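Local coordinates for YaeQ family protein (Pseudomonas syringae pv. tomato, PDB 2OT9) that is of unknown function but belongs to the YaeQ family, whose place in the PDDEXK clan hints at a nuclease-like fold, and binds meso-tartaric acid in the crystal, at residues R43-F57 / A68-I82. Residues are numbered along the deposited sequence; the frame is centred on the assembly and turned at random.
Sequences RLLAYAFWYNEQLAF and ALWEKSLDDRVLHWI
H80 drives the edge of its imidazole into the indole face of W50, a T-shaped pair with planes at 86° in which NE2 stops 3.6 Å from W50 CG, over the five-membered ring and displaced from the middle of the indole. The other face of the indole is covered by F49, so W50 sits between two rings, while its NE1 bonds to the carbonyl of R179 near the C-terminus. On H80, I82 CG1 lies over one face of the imidazole; I82 CD1 continues to L55 CD1 at 4.0 Å and to the six-membered part of W50. L69 carries the next layer. With CG turned beside the backbone N (chi1 -51°), its two methyls fork toward helix 37-49: CD1 packs 3.7 Å from A46 CB, and CD2 reaches Y47 CB near the edge of the tyrosine ring. F57 runs alongside L69, its CE1 3.8 Å from L69 CD2.

L55, F57 and L69 lie on the helix-facing side of a beta hairpin, strands 55-57 and 69-72, at one margin of the mixed sheet, while H80 and I82 come from the adjoining strand 78-84. A56 and W70 form the hairpin's antiparallel hydrogen-bonded pair, A56 N to W70 O and W70 N to A56 O both measuring 2.9 Å. A water donates to F57 O and accepts from W70 NE1, joining the W70 indole to the partner strand beside the two direct backbone bonds.

At the open end of the hairpin, where the N52-L55 turn leads into strand 55-57, the N52 amide stacks on the E71 carboxylate with planes 21° apart. N52 OD1 takes the backbone N-H of Q54, an Asx turn, and another water links Q54 NE2 to E71 OE2. At the loop end, beside F57, R43 gives A68 O a weak bond of 3.3 Å from NH2, while its NE makes a salt bridge with E35.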
loop_
_atom_site.group_PDB
_atom_site.type_symbol
_atom_site.label_atom_id
_atom_site.label_comp_id
_atom_site.label_asym_id
_atom_site.label_seq_id
_atom_site.Cartn_x
_atom_site.Cartn_y
_atom_site.Cartn_z
ATOM N N ARG A 43 0.201 -3.160 -2.575
ATOM C CA ARG A 43 0.608 -3.463 -1.186
ATOM C C ARG A 43 2.125 -3.324 -0.973
ATOM O O ARG A 43 2.566 -2.832 0.072
ATOM C CB ARG A 43 0.160 -4.869 -0.778
ATOM C CG ARG A 43 -1.344 -4.994 -0.615
ATOM C CD ARG A 43 -1.694 -6.034 0.452
ATOM N NE ARG A 43 -1.301 -7.387 0.064
ATOM C CZ ARG A 43 -1.245 -8.424 0.898
ATOM N NH1 ARG A 43 -0.882 -9.625 0.434
ATOM N NH2 ARG A 43 -1.549 -8.267 2.192
ATOM N N LEU A 44 2.917 -3.775 -1.949
ATOM C CA LEU A 44 4.388 -3.641 -1.863
ATOM C C LEU A 44 4.848 -2.179 -1.904
ATOM O O LEU A 44 5.783 -1.784 -1.181
ATOM C CB LEU A 44 5.094 -4.422 -2.986
ATOM C CG LEU A 44 4.785 -5.911 -3.136
ATOM C CD1 LEU A 44 5.636 -6.516 -4.272
ATOM C CD2 LEU A 44 4.989 -6.659 -1.850
ATOM N N LEU A 45 4.209 -1.374 -2.751
ATOM C CA LEU A 45 4.512 0.064 -2.789
ATOM C C LEU A 45 4.178 0.701 -1.439
ATOM O O LEU A 45 4.944 1.507 -0.936
ATOM C CB LEU A 45 3.693 0.760 -3.885
ATOM C CG LEU A 45 4.149 0.538 -5.329
ATOM C CD1 LEU A 45 3.099 1.105 -6.301
ATOM C CD2 LEU A 45 5.524 1.165 -5.555
ATOM N N ALA A 46 3.021 0.348 -0.867
ATOM C CA ALA A 46 2.619 0.885 0.452
ATOM C C ALA A 46 3.638 0.516 1.536
ATOM O O ALA A 46 3.966 1.322 2.404
ATOM C CB ALA A 46 1.212 0.349 0.850
ATOM N N TYR A 47 4.096 -0.729 1.503
ATOM C CA TYR A 47 5.114 -1.204 2.438
ATOM C C TYR A 47 6.372 -0.329 2.398
ATOM O O TYR A 47 6.883 0.067 3.454
ATOM C CB TYR A 47 5.475 -2.679 2.154
ATOM C CG TYR A 47 6.394 -3.266 3.208
ATOM C CD1 TYR A 47 5.895 -3.672 4.444
ATOM C CD2 TYR A 47 7.763 -3.380 2.974
ATOM C CE1 TYR A 47 6.730 -4.179 5.421
ATOM C CE2 TYR A 47 8.614 -3.890 3.939
ATOM C CZ TYR A 47 8.091 -4.288 5.161
ATOM O OH TYR A 47 8.922 -4.789 6.125
ATOM N N ALA A 48 6.887 -0.059 1.185
ATOM C CA ALA A 48 8.075 0.780 1.018
ATOM C C ALA A 48 7.779 2.225 1.449
ATOM O O ALA A 48 8.582 2.862 2.154
ATOM C CB ALA A 48 8.567 0.740 -0.435
ATOM N N PHE A 49 6.603 2.717 1.068
ATOM C CA PHE A 49 6.239 4.119 1.241
ATOM C C PHE A 49 5.981 4.489 2.706
ATOM O O PHE A 49 6.212 5.630 3.113
ATOM C CB PHE A 49 5.014 4.432 0.382
ATOM C CG PHE A 49 4.747 5.895 0.210
ATOM C CD1 PHE A 49 5.688 6.726 -0.409
ATOM C CD2 PHE A 49 3.542 6.440 0.636
ATOM C CE1 PHE A 49 5.434 8.107 -0.591
ATOM C CE2 PHE A 49 3.275 7.819 0.458
ATOM C CZ PHE A 49 4.220 8.640 -0.149
ATOM N N TRP A 50 5.518 3.525 3.491
ATOM C CA TRP A 50 5.303 3.751 4.917
ATOM C C TRP A 50 6.105 2.823 5.806
ATOM O O TRP A 50 5.698 2.549 6.935
ATOM C CB TRP A 50 3.811 3.658 5.248
ATOM C CG TRP A 50 3.032 4.846 4.778
ATOM C CD1 TRP A 50 3.091 6.122 5.279
ATOM C CD2 TRP A 50 2.055 4.865 3.739
ATOM N NE1 TRP A 50 2.231 6.929 4.595
ATOM C CE2 TRP A 50 1.560 6.181 3.659
ATOM C CE3 TRP A 50 1.544 3.889 2.862
ATOM C CZ2 TRP A 50 0.562 6.561 2.734
ATOM C CZ3 TRP A 50 0.552 4.256 1.944
ATOM C CH2 TRP A 50 0.070 5.581 1.888
ATOM N N TYR A 51 7.252 2.364 5.298
ATOM C CA TYR A 51 8.112 1.426 6.006
ATOM C C TYR A 51 8.371 1.775 7.482
ATOM O O TYR A 51 8.677 2.923 7.812
ATOM C CB TYR A 51 9.468 1.234 5.297
ATOM C CG TYR A 51 10.293 0.240 6.067
ATOM C CD1 TYR A 51 10.024 -1.135 5.984
ATOM C CD2 TYR A 51 11.277 0.670 6.965
ATOM C CE1 TYR A 51 10.759 -2.052 6.752
ATOM C CE2 TYR A 51 11.999 -0.235 7.730
ATOM C CZ TYR A 51 11.731 -1.587 7.621
ATOM O OH TYR A 51 12.464 -2.465 8.395
ATOM N N ASN A 52 8.273 0.746 8.337
ATOM C CA ASN A 52 8.584 0.806 9.763
ATOM C C ASN A 52 8.932 -0.647 10.116
ATOM O O ASN A 52 8.400 -1.578 9.492
ATOM C CB ASN A 52 7.318 1.281 10.509
ATOM C CG ASN A 52 7.542 1.528 11.963
ATOM O OD1 ASN A 52 7.476 0.604 12.779
ATOM N ND2 ASN A 52 7.789 2.790 12.319
ATOM N N GLU A 53 9.822 -0.869 11.078
ATOM C CA GLU A 53 10.090 -2.251 11.524
ATOM C C GLU A 53 8.819 -2.946 12.035
ATOM O O GLU A 53 8.727 -4.173 12.007
ATOM C CB GLU A 53 11.201 -2.316 12.584
ATOM C CG GLU A 53 11.047 -1.324 13.722
ATOM C CD GLU A 53 11.988 -1.597 14.902
ATOM O OE1 GLU A 53 12.681 -2.644 14.910
ATOM O OE2 GLU A 53 12.026 -0.752 15.826
ATOM N N GLN A 54 7.846 -2.157 12.484
ATOM C CA GLN A 54 6.600 -2.690 13.050
ATOM C C GLN A 54 5.469 -2.824 12.042
ATOM O O GLN A 54 4.375 -3.286 12.401
ATOM C CB GLN A 54 6.124 -1.844 14.228
ATOM C CG GLN A 54 6.778 -2.202 15.558
ATOM C CD GLN A 54 8.177 -1.664 15.695
ATOM O OE1 GLN A 54 9.094 -2.390 16.097
ATOM N NE2 GLN A 54 8.359 -0.380 15.377
ATOM N N LEU A 55 5.711 -2.402 10.804
ATOM C CA LEU A 55 4.723 -2.557 9.747
ATOM C C LEU A 55 4.667 -4.023 9.288
ATOM O O LEU A 55 5.699 -4.631 9.016
ATOM C CB LEU A 55 5.075 -1.632 8.574
ATOM C CG LEU A 55 4.098 -1.525 7.405
ATOM C CD1 LEU A 55 2.732 -0.964 7.860
ATOM C CD2 LEU A 55 4.711 -0.657 6.322
ATOM N N ALA A 56 3.465 -4.584 9.203
ATOM C CA ALA A 56 3.278 -5.959 8.752
ATOM C C ALA A 56 2.177 -6.035 7.708
ATOM O O ALA A 56 1.248 -5.214 7.716
ATOM C CB ALA A 56 2.943 -6.863 9.932
ATOM N N PHE A 57 2.267 -7.022 6.815
ATOM C CA PHE A 57 1.150 -7.306 5.906
ATOM C C PHE A 57 0.019 -7.981 6.669
ATOM O O PHE A 57 0.260 -8.862 7.490
ATOM C CB PHE A 57 1.593 -8.163 4.706
ATOM C CG PHE A 57 2.546 -7.454 3.777
ATOM C CD1 PHE A 57 2.073 -6.580 2.812
ATOM C CD2 PHE A 57 3.920 -7.645 3.891
ATOM C CE1 PHE A 57 2.965 -5.914 1.956
ATOM C CE2 PHE A 57 4.813 -6.981 3.053
ATOM C CZ PHE A 57 4.335 -6.122 2.076
ATOM N N ALA A 68 -4.892 -4.355 4.457
ATOM C CA ALA A 68 -3.814 -4.781 3.583
ATOM C C ALA A 68 -2.478 -4.721 4.322
ATOM O O ALA A 68 -1.667 -5.651 4.232
ATOM C CB ALA A 68 -3.787 -3.903 2.345
ATOM N N LEU A 69 -2.268 -3.639 5.082
ATOM C CA LEU A 69 -1.091 -3.524 5.948
ATOM C C LEU A 69 -1.441 -2.788 7.243
ATOM O O LEU A 69 -2.362 -1.948 7.278
ATOM C CB LEU A 69 0.053 -2.781 5.248
ATOM C CG LEU A 69 0.570 -3.156 3.857
ATOM C CD1 LEU A 69 -0.278 -2.514 2.757
ATOM C CD2 LEU A 69 2.024 -2.694 3.713
ATOM N N TRP A 70 -0.705 -3.085 8.309
ATOM C CA TRP A 70 -0.866 -2.325 9.540
ATOM C C TRP A 70 0.388 -2.269 10.385
ATOM O O TRP A 70 1.203 -3.187 10.382
ATOM C CB TRP A 70 -2.070 -2.772 10.398
ATOM C CG TRP A 70 -2.214 -4.237 10.650
ATOM C CD1 TRP A 70 -1.333 -5.230 10.316
ATOM C CD2 TRP A 70 -3.312 -4.885 11.319
ATOM N NE1 TRP A 70 -1.826 -6.450 10.722
ATOM C CE2 TRP A 70 -3.038 -6.267 11.333
ATOM C CE3 TRP A 70 -4.504 -4.427 11.895
ATOM C CZ2 TRP A 70 -3.910 -7.199 11.907
ATOM C CZ3 TRP A 70 -5.376 -5.359 12.469
ATOM C CH2 TRP A 70 -5.071 -6.726 12.469
ATOM N N GLU A 71 0.540 -1.149 11.078
ATOM C CA GLU A 71 1.599 -0.981 12.050
ATOM C C GLU A 71 0.927 -0.980 13.417
ATOM O O GLU A 71 0.012 -0.185 13.661
ATOM C CB GLU A 71 2.309 0.348 11.798
ATOM C CG GLU A 71 3.490 0.648 12.714
ATOM C CD GLU A 71 3.978 2.087 12.589
ATOM O OE1 GLU A 71 3.717 2.741 11.561
ATOM O OE2 GLU A 71 4.636 2.571 13.525
ATOM N N LYS A 72 1.362 -1.882 14.292
ATOM C CA LYS A 72 0.828 -1.960 15.654
ATOM C C LYS A 72 1.869 -1.621 16.711
ATOM O O LYS A 72 3.071 -1.815 16.504
ATOM C CB LYS A 72 0.284 -3.351 15.943
ATOM C CG LYS A 72 -0.922 -3.725 15.114
ATOM C CD LYS A 72 -1.415 -5.068 15.593
ATOM C CE LYS A 72 -2.536 -5.575 14.758
ATOM N NZ LYS A 72 -3.236 -6.636 15.528
ATOM N N SER A 73 1.397 -1.128 17.851
ATOM C CA SER A 73 2.267 -0.868 18.985
ATOM C C SER A 73 2.664 -2.194 19.623
ATOM O O SER A 73 2.078 -3.237 19.317
ATOM C CB SER A 73 1.519 -0.026 20.016
ATOM O OG SER A 73 0.543 -0.806 20.682
ATOM N N LEU A 74 3.622 -2.157 20.543
ATOM C CA LEU A 74 3.922 -3.352 21.338
ATOM C C LEU A 74 2.741 -3.859 22.178
ATOM O O LEU A 74 2.731 -5.018 22.606
ATOM C CB LEU A 74 5.188 -3.167 22.194
ATOM C CG LEU A 74 6.487 -3.735 21.585
ATOM C CD1 LEU A 74 6.285 -5.169 21.014
ATOM C CD2 LEU A 74 7.086 -2.806 20.513
ATOM N N ASP A 75 1.743 -3.005 22.407
ATOM C CA ASP A 75 0.516 -3.443 23.082
ATOM C C ASP A 75 -0.573 -3.931 22.122
ATOM O O ASP A 75 -1.727 -4.137 22.521
ATOM C CB ASP A 75 0.011 -2.361 24.034
ATOM C CG ASP A 75 0.824 -2.304 25.304
ATOM O OD1 ASP A 75 0.940 -3.358 25.968
ATOM O OD2 ASP A 75 1.366 -1.223 25.622
ATOM N N ASP A 76 -0.192 -4.117 20.860
ATOM C CA ASP A 76 -1.079 -4.647 19.825
ATOM C C ASP A 76 -2.167 -3.659 19.392
ATOM O O ASP A 76 -3.205 -4.053 18.852
ATOM C CB ASP A 76 -1.687 -5.991 20.261
ATOM C CG ASP A 76 -2.105 -6.859 19.086
ATOM O OD1 ASP A 76 -3.158 -7.530 19.187
ATOM O OD2 ASP A 76 -1.380 -6.883 18.073
ATOM N N ARG A 77 -1.934 -2.370 19.611
ATOM C CA ARG A 77 -2.899 -1.359 19.166
ATOM C C ARG A 77 -2.452 -0.714 17.869
ATOM O O ARG A 77 -1.255 -0.570 17.620
ATOM C CB ARG A 77 -3.135 -0.319 20.254
ATOM C CG ARG A 77 -3.675 -0.918 21.526
ATOM C CD ARG A 77 -3.493 0.048 22.678
ATOM N NE ARG A 77 -4.416 1.164 22.561
ATOM C CZ ARG A 77 -4.444 2.208 23.383
ATOM N NH1 ARG A 77 -3.574 2.301 24.373
ATOM N NH2 ARG A 77 -5.347 3.166 23.201
ATOM N N VAL A 78 -3.411 -0.331 17.030
ATOM C CA VAL A 78 -3.071 0.067 15.671
ATOM C C VAL A 78 -2.585 1.509 15.631
ATOM O O VAL A 78 -3.285 2.418 16.062
ATOM C CB VAL A 78 -4.256 -0.143 14.703
ATOM C CG1 VAL A 78 -3.830 0.129 13.261
ATOM C CG2 VAL A 78 -4.828 -1.574 14.845
ATOM N N LEU A 79 -1.374 1.703 15.120
ATOM C CA LEU A 79 -0.823 3.028 14.841
ATOM C C LEU A 79 -1.201 3.479 13.426
ATOM O O LEU A 79 -1.455 4.663 13.180
ATOM C CB LEU A 79 0.715 3.002 14.993
ATOM C CG LEU A 79 1.256 2.619 16.387
ATOM C CD1 LEU A 79 2.761 2.675 16.475
ATOM C CD2 LEU A 79 0.656 3.503 17.441
ATOM N N HIS A 80 -1.246 2.533 12.490
ATOM C CA HIS A 80 -1.434 2.872 11.084
ATOM C C HIS A 80 -2.194 1.743 10.423
ATOM O O HIS A 80 -1.779 0.590 10.488
ATOM C CB HIS A 80 -0.058 3.109 10.408
ATOM C CG HIS A 80 -0.112 3.795 9.067
ATOM N ND1 HIS A 80 -1.241 4.417 8.569
ATOM C CD2 HIS A 80 0.861 4.007 8.146
ATOM C CE1 HIS A 80 -0.968 4.952 7.392
ATOM N NE2 HIS A 80 0.301 4.722 7.116
ATOM N N TRP A 81 -3.322 2.091 9.807
ATOM C CA TRP A 81 -4.184 1.141 9.110
ATOM C C TRP A 81 -4.128 1.469 7.620
ATOM O O TRP A 81 -4.574 2.533 7.208
ATOM C CB TRP A 81 -5.630 1.295 9.624
ATOM C CG TRP A 81 -6.622 0.285 9.097
ATOM C CD1 TRP A 81 -7.206 0.272 7.857
ATOM C CD2 TRP A 81 -7.187 -0.828 9.816
ATOM N NE1 TRP A 81 -8.080 -0.794 7.750
ATOM C CE2 TRP A 81 -8.096 -1.477 8.941
ATOM C CE3 TRP A 81 -7.023 -1.333 11.117
ATOM C CZ2 TRP A 81 -8.814 -2.618 9.317
ATOM C CZ3 TRP A 81 -7.748 -2.469 11.492
ATOM C CH2 TRP A 81 -8.620 -3.102 10.587
ATOM N N ILE A 82 -3.590 0.551 6.810
ATOM C CA ILE A 82 -3.427 0.823 5.383
ATOM C C ILE A 82 -4.276 -0.092 4.516
ATOM O O ILE A 82 -4.138 -1.320 4.566
ATOM C CB ILE A 82 -1.951 0.692 4.952
ATOM C CG1 ILE A 82 -1.054 1.474 5.918
ATOM C CG2 ILE A 82 -1.761 1.176 3.499
ATOM C CD1 ILE A 82 0.463 1.414 5.631
HETATM O O HOH W 1 5.775 1.390 15.672
HETATM O O HOH W 2 -0.458 -8.937 10.279
#